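OLD nuclease (Thermus scotoductus, PDB 6P74) degrades linear and supercoiled double-stranded DNA from 5' to 3' as a metal-dependent exonuclease, nicks circular DNA, and has DNA-stimulated ATPase activity. Local coordinates at residues P50-F61 with L92-V103. Sequence-based numbering, arbitrary orientation.
Sequences PSLRSFRIPQDF and LTCKGEDADFHV
The Phe55 ring lies flat against Cys94, whose CB sits over the centre of one face, 3.7 Å from the Phe55 ring centroid. The Cys94 side chain is turned with SG opposite the backbone N (chi1 180°), which carries the sulfur over the same ring as a Cys sulfur-aromatic contact, Cys94 SG standing 4.1 Å from the Phe55 centroid. Leu92 and Val103 close in obliquely, Leu92 CD2 at Phe55 CZ (3.8 Å) and Val103 CG1 at CE1 and CD1. Pro50 CB packs on Leu92 CD1, while Val103 CG2 abuts the backbone of Ser51, 3.5 Å from Ser51 CA. The strands 85-97 and 100-109 form a beta hairpin of the antiparallel sheet in the N-terminal part of the ATPase domain; the loop following helix 34-45 lies across one side of it, joined by apolar contacts without a hydrogen bond between the two segments. Further toward the hairpin turn, Ile57 CG2 rests over one face of the Phe101 ring, offset toward its rim and 4.0 Å from Phe101 CE1. Phe61 meets Phe101 obliquely, planes at 56°, and brings its CZ to 4.0 Å from Cys94 SG. Leu52 CD1 packs between Phe101 CB and Val103 CG1, and Leu52 CD2 lies 3.4 Å from Phe101 O. Within the loop, Asp60 OD2 accepts the Arg56 N-H from above the carboxylate plane, and Asp60 OD1 forms a salt bridge with Arg11.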
loop_
_atom_site.group_PDB
_atom_site.type_symbol
_atom_site.label_atom_id
_atom_site.label_comp_id
_atom_site.label_asym_id
_atom_site.label_seq_id
_atom_site.Cartn_x
_atom_site.Cartn_y
_atom_site.Cartn_z
ATOM N N PRO A 50 -11.442 7.600 -10.477
ATOM C CA PRO A 50 -10.636 6.519 -11.070
ATOM C C PRO A 50 -10.010 6.962 -12.378
ATOM O O PRO A 50 -10.705 7.344 -13.317
ATOM C CB PRO A 50 -11.657 5.399 -11.306
ATOM C CG PRO A 50 -12.867 5.786 -10.557
ATOM C CD PRO A 50 -12.870 7.265 -10.425
ATOM N N SER A 51 -8.688 6.891 -12.443
ATOM C CA SER A 51 -7.995 7.185 -13.686
ATOM C C SER A 51 -6.735 6.329 -13.734
ATOM O O SER A 51 -6.514 5.468 -12.876
ATOM C CB SER A 51 -7.709 8.686 -13.803
ATOM O OG SER A 51 -6.929 9.147 -12.719
ATOM N N LEU A 52 -5.915 6.557 -14.759
ATOM C CA LEU A 52 -4.670 5.813 -14.877
ATOM C C LEU A 52 -3.779 6.029 -13.655
ATOM O O LEU A 52 -2.993 5.144 -13.296
ATOM C CB LEU A 52 -3.958 6.218 -16.172
ATOM C CG LEU A 52 -2.829 5.314 -16.671
ATOM C CD1 LEU A 52 -3.288 3.860 -16.800
ATOM C CD2 LEU A 52 -2.279 5.843 -18.005
ATOM N N ARG A 53 -3.895 7.194 -12.999
ATOM C CA ARG A 53 -3.181 7.479 -11.755
ATOM C C ARG A 53 -3.675 6.650 -10.581
ATOM O O ARG A 53 -3.080 6.728 -9.498
ATOM C CB ARG A 53 -3.311 8.957 -11.379
ATOM C CG ARG A 53 -2.485 9.927 -12.201
ATOM C CD ARG A 53 -2.814 11.370 -11.819
ATOM N NE ARG A 53 -4.255 11.563 -11.658
ATOM C CZ ARG A 53 -4.922 12.637 -12.078
ATOM N NH1 ARG A 53 -4.280 13.620 -12.696
ATOM N NH2 ARG A 53 -6.233 12.718 -11.888
ATOM N N SER A 54 -4.753 5.886 -10.748
ATOM C CA SER A 54 -5.266 5.080 -9.650
ATOM C C SER A 54 -4.576 3.728 -9.543
ATOM O O SER A 54 -4.607 3.114 -8.469
ATOM C CB SER A 54 -6.774 4.868 -9.814
ATOM O OG SER A 54 -7.469 6.099 -9.869
ATOM N N PHE A 55 -3.964 3.250 -10.621
ATOM C CA PHE A 55 -3.391 1.916 -10.671
ATOM C C PHE A 55 -1.872 1.969 -10.578
ATOM O O PHE A 55 -1.239 2.955 -10.964
ATOM C CB PHE A 55 -3.795 1.199 -11.963
ATOM C CG PHE A 55 -5.250 0.833 -12.028
ATOM C CD1 PHE A 55 -6.191 1.743 -12.491
ATOM C CD2 PHE A 55 -5.678 -0.429 -11.643
ATOM C CE1 PHE A 55 -7.541 1.398 -12.562
ATOM C CE2 PHE A 55 -7.016 -0.782 -11.707
ATOM C CZ PHE A 55 -7.952 0.131 -12.166
ATOM N N ARG A 56 -1.296 0.892 -10.055
ATOM C CA ARG A 56 0.127 0.615 -10.187
ATOM C C ARG A 56 0.310 -0.390 -11.326
ATOM O O ARG A 56 -0.305 -1.466 -11.318
ATOM C CB ARG A 56 0.703 0.088 -8.866
ATOM C CG ARG A 56 0.407 0.976 -7.651
ATOM C CD ARG A 56 1.130 0.507 -6.383
ATOM N NE ARG A 56 2.203 1.429 -5.990
ATOM C CZ ARG A 56 2.919 1.332 -4.866
ATOM N NH1 ARG A 56 2.682 0.350 -4.000
ATOM N NH2 ARG A 56 3.872 2.225 -4.604
ATOM N N ILE A 57 1.115 -0.027 -12.315
ATOM C CA ILE A 57 1.397 -0.872 -13.474
ATOM C C ILE A 57 2.867 -1.267 -13.410
ATOM O O ILE A 57 3.739 -0.395 -13.529
ATOM C CB ILE A 57 1.084 -0.163 -14.800
ATOM C CG1 ILE A 57 -0.403 0.160 -14.906
ATOM C CG2 ILE A 57 1.514 -1.016 -15.979
ATOM C CD1 ILE A 57 -0.818 1.352 -14.089
ATOM N N PRO A 58 3.196 -2.566 -13.276
ATOM C CA PRO A 58 2.252 -3.685 -13.371
ATOM C C PRO A 58 1.739 -4.260 -12.047
ATOM O O PRO A 58 0.966 -5.223 -12.086
ATOM C CB PRO A 58 3.075 -4.745 -14.107
ATOM C CG PRO A 58 4.554 -4.396 -13.782
ATOM C CD PRO A 58 4.582 -3.042 -13.118
ATOM N N GLN A 59 2.148 -3.680 -10.915
ATOM C CA GLN A 59 1.831 -4.197 -9.580
ATOM C C GLN A 59 0.386 -4.677 -9.414
ATOM O O GLN A 59 0.127 -5.639 -8.684
ATOM C CB GLN A 59 2.129 -3.126 -8.522
ATOM C CG GLN A 59 3.619 -2.878 -8.229
ATOM C CD GLN A 59 4.178 -1.619 -8.907
ATOM O OE1 GLN A 59 3.866 -1.325 -10.066
ATOM N NE2 GLN A 59 5.008 -0.872 -8.180
ATOM N N ASP A 60 -0.571 -4.018 -10.064
ATOM C CA ASP A 60 -1.978 -4.296 -9.804
ATOM C C ASP A 60 -2.567 -5.374 -10.707
ATOM O O ASP A 60 -3.686 -5.829 -10.452
ATOM C CB ASP A 60 -2.793 -3.002 -9.922
ATOM C CG ASP A 60 -2.611 -2.090 -8.710
ATOM O OD1 ASP A 60 -2.072 -2.567 -7.677
ATOM O OD2 ASP A 60 -3.004 -0.900 -8.787
ATOM N N PHE A 61 -1.850 -5.800 -11.739
ATOM C CA PHE A 61 -2.310 -6.891 -12.583
ATOM C C PHE A 61 -1.940 -8.232 -11.968
ATOM O O PHE A 61 -0.898 -8.367 -11.317
ATOM C CB PHE A 61 -1.684 -6.797 -13.974
ATOM C CG PHE A 61 -2.121 -5.603 -14.756
ATOM C CD1 PHE A 61 -1.536 -4.364 -14.542
ATOM C CD2 PHE A 61 -3.108 -5.719 -15.722
ATOM C CE1 PHE A 61 -1.933 -3.257 -15.275
ATOM C CE2 PHE A 61 -3.511 -4.615 -16.465
ATOM C CZ PHE A 61 -2.926 -3.382 -16.241
ATOM N N LEU A 92 -15.082 -0.566 -14.102
ATOM C CA LEU A 92 -13.782 0.076 -14.218
ATOM C C LEU A 92 -12.831 -0.905 -14.886
ATOM O O LEU A 92 -12.635 -2.022 -14.391
ATOM C CB LEU A 92 -13.246 0.512 -12.852
ATOM C CG LEU A 92 -11.891 1.237 -12.844
ATOM C CD1 LEU A 92 -11.975 2.532 -13.602
ATOM C CD2 LEU A 92 -11.411 1.500 -11.418
ATOM N N THR A 93 -12.265 -0.503 -16.018
ATOM C CA THR A 93 -11.343 -1.344 -16.760
ATOM C C THR A 93 -9.991 -0.656 -16.822
ATOM O O THR A 93 -9.912 0.563 -16.998
ATOM C CB THR A 93 -11.848 -1.632 -18.184
ATOM O OG1 THR A 93 -13.180 -2.160 -18.139
ATOM C CG2 THR A 93 -10.943 -2.639 -18.866
ATOM N N CYS A 94 -8.925 -1.435 -16.665
ATOM C CA CYS A 94 -7.572 -0.948 -16.908
ATOM C C CYS A 94 -6.842 -1.988 -17.741
ATOM O O CYS A 94 -6.586 -3.099 -17.264
ATOM C CB CYS A 94 -6.826 -0.675 -15.606
ATOM S SG CYS A 94 -5.143 -0.071 -15.878
ATOM N N LYS A 95 -6.500 -1.626 -18.974
ATOM C CA LYS A 95 -5.862 -2.546 -19.903
ATOM C C LYS A 95 -4.904 -1.755 -20.776
ATOM O O LYS A 95 -4.662 -0.566 -20.555
ATOM C CB LYS A 95 -6.908 -3.286 -20.748
ATOM C CG LYS A 95 -7.715 -2.373 -21.653
ATOM C CD LYS A 95 -8.835 -3.121 -22.343
ATOM C CE LYS A 95 -9.811 -2.154 -22.982
ATOM N NZ LYS A 95 -10.904 -2.867 -23.699
ATOM N N GLY A 96 -4.374 -2.418 -21.787
ATOM C CA GLY A 96 -3.521 -1.739 -22.729
ATOM C C GLY A 96 -2.731 -2.748 -23.523
ATOM O O GLY A 96 -2.621 -3.915 -23.131
ATOM N N GLU A 97 -2.206 -2.319 -24.660
ATOM C CA GLU A 97 -1.152 -3.062 -25.319
ATOM C C GLU A 97 0.033 -2.142 -25.093
ATOM O O GLU A 97 -0.098 -0.919 -25.178
ATOM C CB GLU A 97 -1.402 -3.268 -26.809
ATOM C CG GLU A 97 -2.637 -4.081 -27.093
ATOM C CD GLU A 97 -2.787 -4.387 -28.563
ATOM O OE1 GLU A 97 -1.889 -4.006 -29.349
ATOM O OE2 GLU A 97 -3.806 -5.009 -28.929
ATOM N N ASP A 98 1.180 -2.730 -24.767
ATOM C CA ASP A 98 2.347 -1.933 -24.412
ATOM C C ASP A 98 2.601 -0.858 -25.462
ATOM O O ASP A 98 2.475 -1.097 -26.669
ATOM C CB ASP A 98 3.578 -2.830 -24.258
ATOM C CG ASP A 98 4.656 -2.199 -23.391
ATOM O OD1 ASP A 98 4.352 -1.862 -22.224
ATOM O OD2 ASP A 98 5.805 -2.047 -23.871
ATOM N N ALA A 99 2.946 0.341 -24.995
ATOM C CA ALA A 99 3.090 0.607 -23.564
ATOM C C ALA A 99 2.156 1.720 -23.092
ATOM O O ALA A 99 2.488 2.459 -22.165
ATOM C CB ALA A 99 4.534 0.965 -23.235
ATOM N N ASP A 100 0.990 1.836 -23.730
ATOM C CA ASP A 100 -0.025 2.819 -23.351
ATOM C C ASP A 100 -1.234 2.080 -22.779
ATOM O O ASP A 100 -2.018 1.465 -23.508
ATOM C CB ASP A 100 -0.411 3.718 -24.528
ATOM C CG ASP A 100 -0.617 2.950 -25.821
ATOM O OD1 ASP A 100 0.162 2.013 -26.097
ATOM O OD2 ASP A 100 -1.556 3.296 -26.572
ATOM N N PHE A 101 -1.363 2.141 -21.464
ATOM C CA PHE A 101 -2.526 1.646 -20.753
ATOM C C PHE A 101 -3.510 2.788 -20.546
ATOM O O PHE A 101 -3.167 3.968 -20.676
ATOM C CB PHE A 101 -2.110 1.035 -19.410
ATOM C CG PHE A 101 -1.063 -0.043 -19.540
ATOM C CD1 PHE A 101 0.261 0.282 -19.807
ATOM C CD2 PHE A 101 -1.403 -1.379 -19.413
ATOM C CE1 PHE A 101 1.220 -0.702 -19.940
ATOM C CE2 PHE A 101 -0.446 -2.367 -19.543
ATOM C CZ PHE A 101 0.867 -2.027 -19.808
ATOM N N HIS A 102 -4.749 2.426 -20.229
ATOM C CA HIS A 102 -5.807 3.409 -20.048
ATOM C C HIS A 102 -6.898 2.761 -19.223
ATOM O O HIS A 102 -6.987 1.532 -19.132
ATOM C CB HIS A 102 -6.371 3.900 -21.387
ATOM C CG HIS A 102 -6.931 2.802 -22.237
ATOM N ND1 HIS A 102 -6.157 2.065 -23.111
ATOM C CD2 HIS A 102 -8.188 2.305 -22.337
ATOM C CE1 HIS A 102 -6.913 1.165 -23.714
ATOM N NE2 HIS A 102 -8.150 1.288 -23.262
ATOM N N VAL A 103 -7.733 3.590 -18.624
ATOM C CA VAL A 103 -8.823 3.080 -17.812
ATOM C C VAL A 103 -10.115 3.719 -18.286
ATOM O O VAL A 103 -10.131 4.886 -18.693
ATOM C CB VAL A 103 -8.586 3.323 -16.304
ATOM C CG1 VAL A 103 -7.125 3.079 -15.950
ATOM C CG2 VAL A 103 -9.005 4.713 -15.908
#